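Local atomic coordinates of ArCE4A (Arthrobacter sp. AW19M34-1, PDB entry 5LFZ), a protein that probably removes acetyl groups from N-acetylated polysaccharides such as chitin, as a metal-dependent deacetylase of carbohydrate esterase family 4. Residues P153-T156 with V157-L161; S188-D192 with A193-L197; V198-D201 with Q202-G206. All coordinates share one frame; numbering follows the deposited sequence.

Contact 1: residues P153-T156 with V157-L161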
loop_
_atom_site.group_PDB
_atom_site.type_symbol
_atom_site.label_atom_id
_atom_site.label_comp_id
_atom_site.label_asym_id
_atom_site.label_seq_id
_atom_site.Cartn_x
_atom_site.Cartn_y
_atom_site.Cartn_z
ATOM N N PRO A 153 -6.409 -1.506 -17.214
ATOM C CA PRO A 153 -6.164 -2.716 -16.422
ATOM C C PRO A 153 -5.109 -3.638 -17.027
ATOM O O PRO A 153 -4.294 -4.180 -16.292
ATOM C CB PRO A 153 -7.537 -3.396 -16.382
ATOM C CG PRO A 153 -8.310 -2.807 -17.510
ATOM C CD PRO A 153 -7.800 -1.408 -17.687
ATOM N N GLN A 154 -5.104 -3.808 -18.341
ATOM C CA GLN A 154 -4.150 -4.734 -18.933
ATOM C C GLN A 154 -2.725 -4.187 -18.875
ATOM O O GLN A 154 -1.777 -4.937 -18.665
ATOM C CB GLN A 154 -4.531 -5.054 -20.375
ATOM C CG GLN A 154 -3.712 -6.173 -20.978
ATOM C CD GLN A 154 -3.934 -7.500 -20.279
ATOM O OE1 GLN A 154 -5.068 -7.873 -19.980
ATOM N NE2 GLN A 154 -2.850 -8.219 -20.012
ATOM N N LYS A 155 -2.567 -2.883 -19.067
ATOM C CA LYS A 155 -1.239 -2.287 -18.962
ATOM C C LYS A 155 -0.728 -2.377 -17.520
ATOM O O LYS A 155 0.464 -2.581 -17.288
ATOM C CB LYS A 155 -1.254 -0.836 -19.439
ATOM C CG LYS A 155 0.099 -0.149 -19.353
ATOM C CD LYS A 155 0.150 1.065 -20.265
ATOM C CE LYS A 155 1.513 1.736 -20.213
ATOM N NZ LYS A 155 1.648 2.803 -21.243
ATOM N N THR A 156 -1.636 -2.230 -16.557
ATOM C CA THR A 156 -1.289 -2.409 -15.150
ATOM C C THR A 156 -0.721 -3.809 -14.933
ATOM O O THR A 156 0.344 -3.973 -14.344
ATOM C CB THR A 156 -2.510 -2.191 -14.240
ATOM O OG1 THR A 156 -3.026 -0.870 -14.451
ATOM C CG2 THR A 156 -2.123 -2.355 -12.767
ATOM N N VAL A 157 -1.428 -4.814 -15.437
ATOM C CA VAL A 157 -0.970 -6.194 -15.332
ATOM C C VAL A 157 0.383 -6.389 -16.018
ATOM O O VAL A 157 1.295 -7.000 -15.453
ATOM C CB VAL A 157 -1.994 -7.165 -15.948
ATOM C CG1 VAL A 157 -1.425 -8.562 -16.020
ATOM C CG2 VAL A 157 -3.294 -7.147 -15.151
ATOM N N ARG A 158 0.513 -5.859 -17.233
ATOM C CA ARG A 158 1.727 -6.067 -18.019
ATOM C C ARG A 158 2.960 -5.527 -17.304
ATOM O O ARG A 158 3.961 -6.233 -17.169
ATOM C CB ARG A 158 1.605 -5.417 -19.401
ATOM C CG ARG A 158 2.825 -5.664 -20.288
ATOM C CD ARG A 158 2.749 -4.898 -21.599
ATOM N NE ARG A 158 2.700 -3.451 -21.388
ATOM C CZ ARG A 158 2.099 -2.591 -22.209
ATOM N NH1 ARG A 158 1.490 -3.027 -23.306
ATOM N NH2 ARG A 158 2.107 -1.295 -21.935
ATOM N N ILE A 159 2.883 -4.281 -16.842
ATOM C CA ILE A 159 4.014 -3.646 -16.163
ATOM C C ILE A 159 4.329 -4.334 -14.840
ATOM O O ILE A 159 5.491 -4.589 -14.526
ATOM C CB ILE A 159 3.755 -2.142 -15.925
ATOM C CG1 ILE A 159 3.664 -1.414 -17.269
ATOM C CG2 ILE A 159 4.862 -1.522 -15.066
ATOM C CD1 ILE A 159 3.256 0.038 -17.165
ATOM N N ALA A 160 3.294 -4.648 -14.069
ATOM C CA ALA A 160 3.490 -5.339 -12.800
ATOM C C ALA A 160 4.161 -6.692 -13.012
ATOM O O ALA A 160 5.114 -7.032 -12.316
ATOM C CB ALA A 160 2.166 -5.511 -12.076
ATOM N N LEU A 161 3.671 -7.456 -13.983
ATOM C CA LEU A 161 4.195 -8.795 -14.229
ATOM C C LEU A 161 5.634 -8.766 -14.728
ATOM O O LEU A 161 6.491 -9.508 -14.238
ATOM C CB LEU A 161 3.318 -9.537 -15.240
ATOM C CG LEU A 161 3.783 -10.947 -15.609
ATOM C CD1 LEU A 161 3.815 -11.837 -14.373
ATOM C CD2 LEU A 161 2.910 -11.551 -16.703
#
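Lys155 and Arg158, one turn apart on helix 153-163, show how two long cationic side chains can share a helix surface by laying carbon against nitrogen. The lysine leaves the backbone with CG anti to N (chi1 180°) and stays extended to its tip. Its CB lies over one face of the Arg158 guanidinium. CG comes next, 3.5 Å from Arg158 NH2, and on another flank it meets the methyl end of Ile159, with Lys155 CG 3.8 Å from Ile159 CD1. CD continues past Arg158 NH2 at the same separation as CG. CE does likewise and remains near Ile159, the distance from Lys155 CE to Ile159 CD1 being 3.9 Å. Lys155 NZ then stands 4.2 Å from Arg158 NH2, where the two charged groups approach. The bend at chi3 of Arg158 (61°) folds the guanidinium back over the lysine methylenes instead of letting the chain run straight outward.

Beneath these side chains the backbone is regular alpha-helix, as in the bond from Ile159 N to Lys155 O of 3.0 Å. The Lys155 carbonyl oxygen, Lys155 O, also lies 3.4 Å from Ile159 CG1, so the isoleucine stem rests on the turn below it. Thr156 and Ala160, both buried, pack against strand 168-173, and Val157 meets Lys189 of helix 177-192, so the charged pair rides on the outer face. Gln154 bonds to Gln185 of that second helix, and Thr156 OG1 to the carbonyl of Asp152.

Chemically, the contact joins the lysine's apolar stem to a flat cation, while the ammonium and guanidinium probably repel one another mildly; what is gained is likely to be mostly dispersion, paid for by two like charges held close at a partly exposed surface.

Contact 2: residues S188-D192 with A193-L197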
loop_
_atom_site.group_PDB
_atom_site.type_symbol
_atom_site.label_atom_id
_atom_site.label_comp_id
_atom_site.label_asym_id
_atom_site.label_seq_id
_atom_site.Cartn_x
_atom_site.Cartn_y
_atom_site.Cartn_z
ATOM N N SER A 188 -3.254 -13.984 -10.849
ATOM C CA SER A 188 -3.065 -15.233 -11.585
ATOM C C SER A 188 -1.694 -15.287 -12.243
ATOM O O SER A 188 -0.979 -16.282 -12.131
ATOM C CB SER A 188 -4.149 -15.406 -12.650
ATOM O OG SER A 188 -5.419 -15.588 -12.050
ATOM N N LYS A 189 -1.327 -14.206 -12.922
ATOM C CA LYS A 189 -0.055 -14.171 -13.631
ATOM C C LYS A 189 1.150 -14.119 -12.693
ATOM O O LYS A 189 2.176 -14.732 -12.979
ATOM C CB LYS A 189 -0.020 -12.990 -14.601
ATOM C CG LYS A 189 -0.800 -13.261 -15.890
ATOM C CD LYS A 189 -0.781 -12.074 -16.833
ATOM C CE LYS A 189 -1.518 -12.391 -18.124
ATOM N NZ LYS A 189 -0.807 -13.415 -18.933
ATOM N N LEU A 190 1.038 -13.406 -11.575
ATOM C CA LEU A 190 2.147 -13.371 -10.626
ATOM C C LEU A 190 2.343 -14.747 -9.988
ATOM O O LEU A 190 3.474 -15.205 -9.811
ATOM C CB LEU A 190 1.920 -12.300 -9.550
ATOM C CG LEU A 190 2.128 -10.859 -10.033
ATOM C CD1 LEU A 190 1.643 -9.876 -8.982
ATOM C CD2 LEU A 190 3.595 -10.607 -10.388
ATOM N N HIS A 191 1.242 -15.417 -9.659
ATOM C CA HIS A 191 1.322 -16.795 -9.184
ATOM C C HIS A 191 1.948 -17.710 -10.231
ATOM O O HIS A 191 2.823 -18.515 -9.922
ATOM C CB HIS A 191 -0.061 -17.320 -8.811
ATOM C CG HIS A 191 -0.541 -16.862 -7.471
ATOM N ND1 HIS A 191 -1.864 -16.929 -7.092
ATOM C CD2 HIS A 191 0.127 -16.337 -6.416
ATOM C CE1 HIS A 191 -1.991 -16.468 -5.860
ATOM N NE2 HIS A 191 -0.798 -16.100 -5.429
ATOM N N ASP A 192 1.493 -17.586 -11.473
ATOM C CA ASP A 192 1.993 -18.439 -12.539
ATOM C C ASP A 192 3.473 -18.153 -12.803
ATOM O O ASP A 192 4.202 -19.010 -13.298
ATOM C CB ASP A 192 1.173 -18.241 -13.810
ATOM C CG ASP A 192 1.466 -19.292 -14.853
ATOM O OD1 ASP A 192 1.743 -20.447 -14.476
ATOM O OD2 ASP A 192 1.413 -18.969 -16.053
ATOM N N ALA A 193 3.911 -16.949 -12.452
ATOM C CA ALA A 193 5.304 -16.560 -12.629
ATOM C C ALA A 193 6.174 -16.992 -11.442
ATOM O O ALA A 193 7.383 -16.734 -11.423
ATOM C CB ALA A 193 5.405 -15.059 -12.839
ATOM N N GLY A 194 5.557 -17.643 -10.458
ATOM C CA GLY A 194 6.283 -18.258 -9.355
ATOM C C GLY A 194 6.377 -17.440 -8.078
ATOM O O GLY A 194 7.106 -17.805 -7.155
ATOM N N TYR A 195 5.632 -16.342 -8.015
ATOM C CA TYR A 195 5.683 -15.461 -6.853
ATOM C C TYR A 195 4.670 -15.817 -5.781
ATOM O O TYR A 195 3.598 -16.359 -6.062
ATOM C CB TYR A 195 5.466 -14.008 -7.280
ATOM C CG TYR A 195 6.538 -13.507 -8.208
ATOM C CD1 TYR A 195 7.826 -13.281 -7.748
ATOM C CD2 TYR A 195 6.269 -13.272 -9.545
ATOM C CE1 TYR A 195 8.819 -12.827 -8.599
ATOM C CE2 TYR A 195 7.251 -12.820 -10.402
ATOM C CZ TYR A 195 8.523 -12.602 -9.928
ATOM O OH TYR A 195 9.500 -12.156 -10.790
ATOM N N THR A 196 5.032 -15.499 -4.542
ATOM C CA THR A 196 4.134 -15.592 -3.404
ATOM C C THR A 196 3.780 -14.170 -3.001
ATOM O O THR A 196 4.662 -13.327 -2.874
ATOM C CB THR A 196 4.777 -16.349 -2.236
ATOM O OG1 THR A 196 4.983 -17.718 -2.615
ATOM C CG2 THR A 196 3.894 -16.294 -0.987
ATOM N N LEU A 197 2.490 -13.897 -2.843
ATOM C CA LEU A 197 2.034 -12.533 -2.608
ATOM C C LEU A 197 1.876 -12.322 -1.110
ATOM O O LEU A 197 1.225 -13.115 -0.429
ATOM C CB LEU A 197 0.727 -12.269 -3.351
ATOM C CG LEU A 197 0.792 -12.642 -4.841
ATOM C CD1 LEU A 197 -0.520 -12.389 -5.554
ATOM C CD2 LEU A 197 1.894 -11.879 -5.528
HETATM O O HOH W 1 3.569 -18.937 -7.324
HETATM O O HOH W 2 0.488 -15.902 -2.825
#
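Tyr195 N donates to Leu190 O (3.0 Å) and Gly194 N to His191 O (2.9 Å), the paired bonds by which a Schellman motif ends helix 177-192. The first is fairly straight, whereas Gly194 N reaches its acceptor from above the carbonyl plane. Gly194 has a phi of 97°, at which a CB would be jammed against Ala193 O. Water carries the polar network onward: one molecule donates to both His191 O and Tyr195 O, and a second joins His191 NE2 to Leu197 N, from which it accepts.

Outside this network the side chains pack. With CG anti to its carbonyl carbon (chi1 -74°), Leu190 sends CD2 to within 3.9 Å of Tyr195 CD2, and its CD1 reaches Leu197 CD2 at 4.0 Å, nearly at right angles. Leu190 O also lies near the plane of the tyrosine ring, at its edge. Tyr195 O lies at the edge of the His191 imidazole, in its plane and 3.5 Å from His191 CD2, and Leu197 CD1 rests 3.7 Å from His191 NE2. With an alanine in place of Leu197, Leu190 CD1 and the imidazole would probably lose their shared apolar neighbour, leaving a gap and a ring freer to turn.

Leu190 O and His191 O are thus met by backbone amides beyond the helix, His191 O by a water as well, while Leu190 and Leu197, both buried, pack together as the chain enters strand 196-197.

Contact 3: residues V198-D201 with Q202-G206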
loop_
_atom_site.group_PDB
_atom_site.type_symbol
_atom_site.label_atom_id
_atom_site.label_comp_id
_atom_site.label_asym_id
_atom_site.label_seq_id
_atom_site.Cartn_x
_atom_site.Cartn_y
_atom_site.Cartn_z
ATOM N N VAL A 198 2.490 -11.259 -0.597
ATOM C CA VAL A 198 2.565 -11.036 0.848
ATOM C C VAL A 198 2.254 -9.590 1.213
ATOM O O VAL A 198 2.244 -8.719 0.353
ATOM C CB VAL A 198 3.967 -11.380 1.410
ATOM C CG1 VAL A 198 4.314 -12.845 1.177
ATOM C CG2 VAL A 198 5.032 -10.457 0.812
ATOM N N THR A 199 2.012 -9.336 2.497
ATOM C CA THR A 199 1.877 -7.962 2.967
ATOM C C THR A 199 3.264 -7.347 3.089
ATOM O O THR A 199 4.263 -8.062 3.065
ATOM C CB THR A 199 1.168 -7.879 4.326
ATOM O OG1 THR A 199 1.941 -8.582 5.305
ATOM C CG2 THR A 199 -0.229 -8.483 4.241
ATOM N N VAL A 200 3.327 -6.027 3.213
ATOM C CA VAL A 200 4.601 -5.338 3.355
ATOM C C VAL A 200 5.328 -5.816 4.611
ATOM O O VAL A 200 6.550 -6.011 4.605
ATOM C CB VAL A 200 4.394 -3.804 3.385
ATOM C CG1 VAL A 200 5.643 -3.093 3.855
ATOM C CG2 VAL A 200 3.980 -3.304 2.001
ATOM N N ASP A 201 4.564 -6.047 5.673
ATOM C CA ASP A 201 5.114 -6.547 6.926
ATOM C C ASP A 201 5.856 -7.863 6.706
ATOM O O ASP A 201 7.008 -8.009 7.110
ATOM C CB ASP A 201 4.001 -6.732 7.952
ATOM C CG ASP A 201 4.531 -6.916 9.347
ATOM O OD1 ASP A 201 4.716 -5.902 10.052
ATOM O OD2 ASP A 201 4.774 -8.076 9.733
ATOM N N GLN A 202 5.192 -8.809 6.049
ATOM C CA GLN A 202 5.801 -10.102 5.744
ATOM C C GLN A 202 7.025 -9.956 4.852
ATOM O O GLN A 202 8.025 -10.652 5.039
ATOM C CB GLN A 202 4.793 -11.027 5.067
ATOM C CG GLN A 202 3.542 -11.326 5.870
ATOM C CD GLN A 202 2.551 -12.163 5.076
ATOM O OE1 GLN A 202 1.840 -11.650 4.209
ATOM N NE2 GLN A 202 2.514 -13.463 5.357
ATOM N N LEU A 203 6.933 -9.052 3.881
ATOM C CA LEU A 203 8.005 -8.841 2.918
ATOM C C LEU A 203 9.295 -8.424 3.612
ATOM O O LEU A 203 10.381 -8.881 3.249
ATOM C CB LEU A 203 7.598 -7.788 1.884
ATOM C CG LEU A 203 8.632 -7.535 0.785
ATOM C CD1 LEU A 203 8.772 -8.757 -0.104
ATOM C CD2 LEU A 203 8.241 -6.327 -0.030
ATOM N N PHE A 204 9.174 -7.577 4.629
ATOM C CA PHE A 204 10.351 -7.077 5.338
ATOM C C PHE A 204 10.623 -7.810 6.643
ATOM O O PHE A 204 11.521 -7.425 7.392
ATOM C CB PHE A 204 10.205 -5.580 5.621
ATOM C CG PHE A 204 10.382 -4.720 4.406
ATOM C CD1 PHE A 204 11.649 -4.333 3.992
ATOM C CD2 PHE A 204 9.285 -4.300 3.673
ATOM C CE1 PHE A 204 11.816 -3.541 2.870
ATOM C CE2 PHE A 204 9.444 -3.508 2.550
ATOM C CZ PHE A 204 10.714 -3.129 2.147
ATOM N N ALA A 205 9.857 -8.861 6.914
ATOM C CA ALA A 205 10.029 -9.630 8.143
ATOM C C ALA A 205 11.432 -10.224 8.234
ATOM O O ALA A 205 11.865 -10.962 7.348
ATOM C CB ALA A 205 8.985 -10.726 8.228
ATOM N N GLY A 206 12.141 -9.889 9.307
ATOM C CA GLY A 206 13.479 -10.405 9.526
ATOM C C GLY A 206 14.570 -9.412 9.172
ATOM O O GLY A 206 15.692 -9.512 9.669
#
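Thr199, the N-cap of helix 200-203, forms a capping box with Gln202 at the start of this short helix, which follows strand 196-197. Each residue serves the other's amide. Thr199 N donates to Gln202 OE1 over 2.9 Å in a nearly straight bond (173°), the donor tilted 18° from the side-chain amide plane. In return Gln202 N gives a weak, longer bond to Thr199 OG1. That hydroxyl occupies the crowded position between backbone N and carbonyl carbon (chi1 61°), which turns it inward over the first turn and brings Thr199 OG1 3.2 Å from Gln202 CG. Val198 backs the glutamine, its CB 3.5 Å from Gln202 OE1, and sets CG2 against Leu203 CB at 3.9 Å. Further along, Val200 and Phe204 lie side by side: Val200 CG1 is 3.8 Å from Phe204 CD2, and Val200 O sits in the ring plane at its edge.

Other first-turn amides are met by the surroundings, Val200 N by Thr54 OG1 and Asp201 N by Gln78 OE1. Leu203 packs on Cys26 and Ala28, while Phe204 rests on Ile169 and stacks with Phe209, so the short helix packs on strands 26-32 and 168-173 of the parallel sheet.

Contacts 1 and 2, with centres about 13 Å apart, touch where helix 153-163 packs on helix 177-192 and the turn after it: Leu161 CD1 lies 3.9 Å from Ala193 CB, and Val157 CG1 is 3.7 Å from Lys189 CD. Contact 3 adjoins contact 2 in sequence, strand 196-197 leading through Val198 and Thr199 into helix 200-203, yet their centres are about 17 Å apart. It stays about 13 Å from contact 1 at the nearest atoms. None supplies a ligand of the nickel ion bound by Asp33, His82 and His86. Any connection is indirect: contacts 2 and 3 pack on strand 26-32, which leads to Asp33, and contact 3 also on strand 78-81, which leads to His82.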